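Local coordinates for protein benzoylformate decarboxylase (Mycobacterium smegmatis, PDB 4Q9D) that belongs to the thiamine pyrophosphate enzymes and carries a magnesium ion in its C-terminal cofactor-binding domain, at residues Ala191-Arg196 with Asp312-Asp317; Gly208-Arg213 with Gly316-Ala321; Gly215-Gly220 with Ser241-His246. One frame throughout, in Å; residues are numbered along the deposited sequence.

Contact 1. Residues Ala191-Arg196 with Asp312-Asp317; sequences AQFAER and DSLVGD
Phe193 makes the whole contact from the side of helix 187-199, and its ring meets Leu314 on one face and the backbone of the strand at its far end. CG stands opposite the carbonyl carbon (chi1 -82°), which sends the ring across to the strand, whose axis passes 10.4 Å from that of the helix. CD2 of Leu314 sits over the ring, 3.7 Å from the Phe193 ring centroid and 22° off the normal, a clear CH-pi contact. This methyl lies on the CD2-CE2 side, its closest approach being Phe193 CD2 to Leu314 CD2 at 3.5 Å. The tip of the ring, Phe193 CZ, comes as near to the strand backbone, 3.5 Å from Ser313 C and the same from Asp312 O. CA of Ser313 lies at the ring edge, in its plane. Three residues on, nearly one helical turn, Arg196 forms a salt bridge with Asp294 on the adjacent strand 294-299.

The residue types follow the alternation of the strand. Leu314 points at the helix and offers one methyl of its branched end to the aromatic face, while small Ser313 points the other way, toward Ser305 of helix 302-307. Asp312, at the margin, has its OD1 hydrogen-bonded to Ser178 OG of the second subunit. Strand 312-315 is the outermost of a parallel, Rossmann-like sheet within this chain, with the second subunit bonded along it. No hydrogen bond joins these two segments: their contact rests mainly on apolar packing of Phe193, and a polar tie between helix and strand comes from Arg189 NE to Ser313 O.

Contact 2. Residues Gly208-Arg213 with Gly316-Ala321; sequences GPEVDR and GDVGIA
The carboxylate of Glu210, whose CB packs on Val318, is held at both oxygens, OE1 by Thr299 OG1 and OE2 by Ala300 N, at the end of strand 294-299. Its aliphatic part is left for the contact: Glu210 CB lies 4.0 Å from Val318 CG2, and the extended chain crosses the valine at about a right angle.

Val318 CG2, set between its own backbone N and carbonyl carbon, presses on the first turn of helix 209-213, 3.4 Å from Glu210 O and 3.7 Å from Val211 CA. A methyl-to-methyl contact follows, Val318 CG2 to Val211 CG2 at 3.9 Å. Valine suits both places, because its short branched methyls fill a buried spot against helix backbone without needing polar partners.

Asp317 caps the helix that brings Val318 here: its OD2 accepts from Ile320 N at 3.0 Å, fairly straight (157° at the hydrogen), with the lone pair facing away from the other carboxylate oxygen. Gly319 has no side chain to crowd that oxygen.

Helix 209-213 and the start of helix 318-328 each follow a strand, 203-207 and 312-315, of one parallel sheet in 3-2-1-4-5-6 order, as befits a Rossmann-like fold.

Contact 3. Residues Gly215-Gly220 with Ser241-His246; sequences GAWDAG and SFPEDH
Trp217 lays one face of the six-membered part of its indole against the backbone running from Ser241 to Pro243. In this Rossmann-like domain the tryptophan joins the start of helix 217-227 to the loop leading to strand 249-252, where Pro243 to His246 form a type I beta turn. Its CG is set opposite its own backbone N (chi1 178°), which carries the flat ring from the helix to the loop.

The overlap is with one face: Pro243 CD stands 4.1 Å from the centroid of the Trp217 six-membered ring, 26° off the normal, a CH-pi contact, and Phe242 CA lies over the same face, likewise offset toward the rim. Pro243 CB also meets Trp217 CZ2 at 3.6 Å, while Trp217 CH2 reaches Pro243 N at 3.4 Å. Proline suits this place because its ring carbons are rigid, apolar and able to lie against an indole. The same CD lies over the face of the Phe242 ring, and CZ of Phe242 over that of His246, whose NE2 bonds to Glu225. Phe242 itself turns to Ile221 and Ala224 of the helix.

Glycines serve the helix side. Gly215, with its positive phi, closes the preceding helix in a Schellman motif, and Gly220 faces the loop with no side chain between them. Ala216 is the N-cap, its O accepting from Gly220 N at 2.8 Å. Ser241 points its side chain off the contact, and OG is held by Gly208 O and Asp212 N.

No direct hydrogen bond joins the two segments, but one water does: it donates to Trp217 O at 2.7 Å and to Ser241 O at 2.7 Å, near the plane of the Phe242 ring at its edge.

From the N terminus the chain opens contact 1 on helix 187-199, passes through strand 203-207, then opens contact 2 on helix 209-213 and contact 3 at the next helix. Contact 3 closes first, at 241-246, a short loop that lies wholly within the longer spans of the other two. Contact 1 opens before contact 2 and closes before it, so those two spans cross; their second segments share Gly316 and Asp317. Contact 1 fixes a helix on the outermost strand within this chain, while contacts 2 and 3 tie helix starts and a loop together. These two also touch, with Gly319 CA packing on Ala216 CB at 3.6 Å.

Contact 1. Residues Ala191-Arg196 with Asp312-Asp317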
# COMPACT_ATOMS: atom_id res chain seq x y z
N ALA B 191 15.13 -36.07 -4.00
CA ALA B 191 15.35 -37.51 -3.83
C ALA B 191 14.27 -38.10 -2.91
O ALA B 191 13.79 -39.20 -3.15
CB ALA B 191 16.77 -37.83 -3.29
N GLN B 192 13.88 -37.37 -1.87
CA GLN B 192 12.78 -37.84 -1.04
C GLN B 192 11.51 -38.00 -1.87
O GLN B 192 10.77 -38.96 -1.67
CB GLN B 192 12.51 -36.91 0.15
CG GLN B 192 13.50 -37.05 1.30
CD GLN B 192 13.48 -35.87 2.29
OE1 GLN B 192 12.65 -34.95 2.20
NE2 GLN B 192 14.43 -35.88 3.23
N PHE B 193 11.22 -37.03 -2.75
CA PHE B 193 10.02 -37.08 -3.58
C PHE B 193 10.06 -38.30 -4.52
O PHE B 193 9.05 -38.98 -4.74
CB PHE B 193 9.84 -35.78 -4.40
CG PHE B 193 9.18 -34.62 -3.63
CD1 PHE B 193 9.24 -34.54 -2.24
CD2 PHE B 193 8.51 -33.60 -4.33
CE1 PHE B 193 8.65 -33.46 -1.54
CE2 PHE B 193 7.91 -32.50 -3.64
CZ PHE B 193 7.98 -32.43 -2.25
N ALA B 194 11.23 -38.54 -5.10
CA ALA B 194 11.42 -39.68 -6.00
C ALA B 194 11.14 -40.99 -5.29
O ALA B 194 10.54 -41.89 -5.85
CB ALA B 194 12.83 -39.68 -6.58
N GLU B 195 11.58 -41.10 -4.04
CA GLU B 195 11.33 -42.30 -3.27
C GLU B 195 9.83 -42.47 -3.07
O GLU B 195 9.33 -43.59 -3.12
CB GLU B 195 12.04 -42.25 -1.91
CG GLU B 195 13.51 -42.65 -1.93
CD GLU B 195 13.74 -44.05 -2.52
OE1 GLU B 195 12.87 -44.95 -2.37
OE2 GLU B 195 14.81 -44.25 -3.16
N ARG B 196 9.11 -41.38 -2.82
CA ARG B 196 7.68 -41.47 -2.57
C ARG B 196 6.97 -41.91 -3.87
O ARG B 196 5.98 -42.65 -3.85
CB ARG B 196 7.13 -40.12 -2.09
CG ARG B 196 5.59 -40.05 -2.01
CD ARG B 196 5.09 -40.92 -0.86
NE ARG B 196 3.64 -41.05 -0.80
CZ ARG B 196 2.95 -41.93 -1.51
NH1 ARG B 196 3.59 -42.74 -2.35
NH2 ARG B 196 1.62 -42.00 -1.38
N ASP B 312 2.73 -32.06 -0.09
CA ASP B 312 4.11 -31.68 0.19
C ASP B 312 4.69 -31.09 -1.08
O ASP B 312 4.55 -31.67 -2.16
CB ASP B 312 4.92 -32.90 0.67
CG ASP B 312 4.39 -33.46 1.96
OD1 ASP B 312 4.46 -32.77 3.00
OD2 ASP B 312 3.88 -34.59 1.94
N SER B 313 5.36 -29.95 -0.95
CA SER B 313 5.82 -29.23 -2.12
C SER B 313 7.32 -28.97 -2.07
O SER B 313 7.93 -29.01 -1.00
CB SER B 313 5.10 -27.88 -2.21
OG SER B 313 5.31 -27.13 -1.01
N LEU B 314 7.90 -28.69 -3.22
CA LEU B 314 9.25 -28.17 -3.26
C LEU B 314 9.35 -27.14 -4.37
O LEU B 314 8.61 -27.19 -5.34
CB LEU B 314 10.29 -29.30 -3.44
CG LEU B 314 10.49 -30.04 -4.76
CD1 LEU B 314 11.30 -29.22 -5.72
CD2 LEU B 314 11.20 -31.39 -4.50
N VAL B 315 10.28 -26.20 -4.20
CA VAL B 315 10.46 -25.10 -5.14
C VAL B 315 11.67 -25.40 -5.98
O VAL B 315 12.70 -25.84 -5.45
CB VAL B 315 10.70 -23.75 -4.41
CG1 VAL B 315 11.01 -22.67 -5.40
CG2 VAL B 315 9.49 -23.38 -3.52
N GLY B 316 11.53 -25.21 -7.28
CA GLY B 316 12.65 -25.38 -8.19
C GLY B 316 12.16 -25.27 -9.61
O GLY B 316 10.96 -25.44 -9.86
N ASP B 317 13.07 -24.99 -10.52
CA ASP B 317 12.75 -24.97 -11.94
C ASP B 317 12.16 -26.31 -12.38
O ASP B 317 12.71 -27.36 -12.04
CB ASP B 317 14.02 -24.68 -12.74
CG ASP B 317 13.77 -24.60 -14.23
OD1 ASP B 317 13.48 -23.47 -14.74
OD2 ASP B 317 13.87 -25.66 -14.91

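Contact 2. Residues Gly208-Arg213 with Gly316-Ala321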
# COMPACT_ATOMS: atom_id res chain seq x y z
N GLY B 208 1.65 -28.80 -15.83
CA GLY B 208 1.01 -27.51 -16.01
C GLY B 208 1.84 -26.53 -16.83
O GLY B 208 2.92 -26.87 -17.34
N PRO B 209 1.33 -25.31 -16.97
CA PRO B 209 1.93 -24.28 -17.84
C PRO B 209 3.41 -23.95 -17.56
O PRO B 209 4.07 -23.49 -18.49
CB PRO B 209 1.08 -23.04 -17.57
CG PRO B 209 -0.29 -23.61 -17.15
CD PRO B 209 0.04 -24.87 -16.38
N GLU B 210 3.92 -24.14 -16.33
CA GLU B 210 5.32 -23.79 -16.07
C GLU B 210 6.24 -24.63 -16.91
O GLU B 210 7.38 -24.24 -17.18
CB GLU B 210 5.70 -23.97 -14.60
CG GLU B 210 5.01 -23.02 -13.64
CD GLU B 210 5.56 -23.20 -12.23
OE1 GLU B 210 4.81 -23.64 -11.35
OE2 GLU B 210 6.75 -22.92 -12.01
N VAL B 211 5.77 -25.81 -17.29
CA VAL B 211 6.63 -26.75 -18.02
C VAL B 211 6.95 -26.22 -19.40
O VAL B 211 8.11 -26.14 -19.79
CB VAL B 211 6.02 -28.19 -18.03
CG1 VAL B 211 6.83 -29.14 -18.89
CG2 VAL B 211 5.95 -28.71 -16.61
N ASP B 212 5.92 -25.81 -20.13
CA ASP B 212 6.13 -25.21 -21.44
C ASP B 212 6.95 -23.90 -21.32
O ASP B 212 7.85 -23.66 -22.11
CB ASP B 212 4.79 -24.94 -22.15
CG ASP B 212 4.96 -24.75 -23.65
OD1 ASP B 212 5.75 -25.52 -24.25
OD2 ASP B 212 4.34 -23.83 -24.24
N ARG B 213 6.68 -23.08 -20.31
CA ARG B 213 7.42 -21.82 -20.15
C ARG B 213 8.89 -22.06 -19.81
O ARG B 213 9.73 -21.25 -20.15
CB ARG B 213 6.76 -20.89 -19.13
CG ARG B 213 5.39 -20.43 -19.55
CD ARG B 213 4.88 -19.23 -18.73
NE ARG B 213 3.70 -18.63 -19.38
CZ ARG B 213 2.46 -18.72 -18.90
NH1 ARG B 213 2.21 -19.35 -17.76
NH2 ARG B 213 1.45 -18.16 -19.56
N GLY B 316 11.53 -25.21 -7.28
CA GLY B 316 12.65 -25.38 -8.19
C GLY B 316 12.16 -25.27 -9.61
O GLY B 316 10.96 -25.44 -9.86
N ASP B 317 13.07 -24.99 -10.52
CA ASP B 317 12.75 -24.97 -11.94
C ASP B 317 12.16 -26.31 -12.38
O ASP B 317 12.71 -27.36 -12.04
CB ASP B 317 14.02 -24.68 -12.74
CG ASP B 317 13.77 -24.60 -14.23
OD1 ASP B 317 13.48 -23.47 -14.74
OD2 ASP B 317 13.87 -25.66 -14.91
N VAL B 318 11.07 -26.30 -13.14
CA VAL B 318 10.36 -27.56 -13.38
C VAL B 318 11.12 -28.40 -14.40
O VAL B 318 11.05 -29.63 -14.39
CB VAL B 318 8.88 -27.34 -13.80
CG1 VAL B 318 8.13 -26.71 -12.65
CG2 VAL B 318 8.79 -26.46 -15.05
N GLY B 319 11.86 -27.73 -15.27
CA GLY B 319 12.70 -28.40 -16.24
C GLY B 319 13.82 -29.18 -15.58
O GLY B 319 14.05 -30.35 -15.89
N ILE B 320 14.53 -28.53 -14.66
CA ILE B 320 15.57 -29.22 -13.90
C ILE B 320 14.96 -30.36 -13.09
O ILE B 320 15.51 -31.45 -13.01
CB ILE B 320 16.30 -28.24 -12.95
CG1 ILE B 320 17.04 -27.19 -13.77
CG2 ILE B 320 17.28 -28.99 -12.05
CD1 ILE B 320 17.73 -26.14 -12.92
N ALA B 321 13.83 -30.10 -12.44
CA ALA B 321 13.20 -31.11 -11.62
C ALA B 321 12.86 -32.36 -12.43
O ALA B 321 13.11 -33.46 -11.96
CB ALA B 321 11.94 -30.57 -10.89

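Contact 3. Residues Gly215-Gly220 with Ser241-His246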
# COMPACT_ATOMS: atom_id res chain seq x y z
N GLY B 215 10.57 -24.41 -21.25
CA GLY B 215 11.19 -25.09 -22.40
C GLY B 215 11.37 -26.57 -22.07
O GLY B 215 12.25 -27.23 -22.60
N ALA B 216 10.52 -27.10 -21.18
CA ALA B 216 10.73 -28.47 -20.67
C ALA B 216 9.78 -29.52 -21.28
O ALA B 216 9.52 -30.56 -20.70
CB ALA B 216 10.63 -28.47 -19.14
N TRP B 217 9.24 -29.22 -22.45
CA TRP B 217 8.35 -30.14 -23.15
C TRP B 217 8.95 -31.57 -23.27
O TRP B 217 8.32 -32.58 -22.90
CB TRP B 217 8.08 -29.55 -24.52
CG TRP B 217 7.25 -30.33 -25.44
CD1 TRP B 217 7.68 -31.31 -26.31
CD2 TRP B 217 5.85 -30.16 -25.69
NE1 TRP B 217 6.62 -31.76 -27.06
CE2 TRP B 217 5.49 -31.07 -26.71
CE3 TRP B 217 4.86 -29.32 -25.15
CZ2 TRP B 217 4.18 -31.17 -27.20
CZ3 TRP B 217 3.56 -29.42 -25.64
CH2 TRP B 217 3.23 -30.35 -26.67
N ASP B 218 10.17 -31.65 -23.79
CA ASP B 218 10.80 -32.96 -23.99
C ASP B 218 11.10 -33.64 -22.67
O ASP B 218 10.89 -34.84 -22.54
CB ASP B 218 12.07 -32.83 -24.85
CG ASP B 218 11.75 -32.41 -26.28
OD1 ASP B 218 10.62 -32.67 -26.72
OD2 ASP B 218 12.61 -31.81 -26.93
N ALA B 219 11.59 -32.88 -21.69
CA ALA B 219 11.89 -33.47 -20.39
C ALA B 219 10.62 -33.97 -19.74
O ALA B 219 10.66 -34.97 -19.02
CB ALA B 219 12.60 -32.47 -19.46
N GLY B 220 9.50 -33.30 -19.96
CA GLY B 220 8.25 -33.75 -19.36
C GLY B 220 7.83 -35.09 -19.99
O GLY B 220 7.39 -36.03 -19.32
N SER B 241 1.72 -28.07 -22.07
CA SER B 241 3.10 -28.45 -21.80
C SER B 241 3.38 -29.92 -22.13
O SER B 241 4.49 -30.40 -21.93
CB SER B 241 3.42 -28.20 -20.31
OG SER B 241 3.29 -26.82 -19.95
N PHE B 242 2.37 -30.63 -22.63
CA PHE B 242 2.52 -32.07 -22.91
C PHE B 242 1.64 -32.40 -24.12
O PHE B 242 0.49 -31.99 -24.16
CB PHE B 242 2.06 -32.87 -21.69
CG PHE B 242 2.21 -34.38 -21.81
CD1 PHE B 242 3.45 -34.99 -21.63
CD2 PHE B 242 1.10 -35.19 -22.07
CE1 PHE B 242 3.58 -36.37 -21.71
CE2 PHE B 242 1.23 -36.57 -22.15
CZ PHE B 242 2.47 -37.16 -21.98
N PRO B 243 2.17 -33.18 -25.08
CA PRO B 243 1.46 -33.44 -26.35
C PRO B 243 0.10 -34.08 -26.11
O PRO B 243 -0.04 -35.07 -25.39
CB PRO B 243 2.43 -34.35 -27.13
CG PRO B 243 3.38 -34.90 -26.11
CD PRO B 243 3.42 -33.95 -24.95
N GLU B 244 -0.93 -33.46 -26.67
CA GLU B 244 -2.29 -33.88 -26.34
C GLU B 244 -2.72 -35.13 -27.13
O GLU B 244 -3.80 -35.68 -26.90
CB GLU B 244 -3.25 -32.71 -26.57
CG GLU B 244 -3.20 -31.62 -25.49
CD GLU B 244 -4.36 -30.66 -25.63
OE1 GLU B 244 -4.35 -29.82 -26.56
OE2 GLU B 244 -5.31 -30.79 -24.83
N ASP B 245 -1.89 -35.54 -28.09
CA ASP B 245 -2.07 -36.81 -28.81
C ASP B 245 -1.23 -37.95 -28.21
O ASP B 245 -1.18 -39.02 -28.77
CB ASP B 245 -1.71 -36.65 -30.29
CG ASP B 245 -0.27 -36.22 -30.50
OD1 ASP B 245 0.40 -35.85 -29.51
OD2 ASP B 245 0.21 -36.21 -31.65
N HIS B 246 -0.57 -37.71 -27.08
CA HIS B 246 0.22 -38.76 -26.42
C HIS B 246 -0.65 -39.84 -25.78
O HIS B 246 -1.66 -39.52 -25.15
CB HIS B 246 1.12 -38.15 -25.34
CG HIS B 246 2.28 -39.01 -24.97
ND1 HIS B 246 2.20 -40.00 -24.02
CD2 HIS B 246 3.57 -38.99 -25.40
CE1 HIS B 246 3.39 -40.58 -23.89
NE2 HIS B 246 4.24 -39.98 -24.71
O HOH W 1 6.00 -32.62 -21.45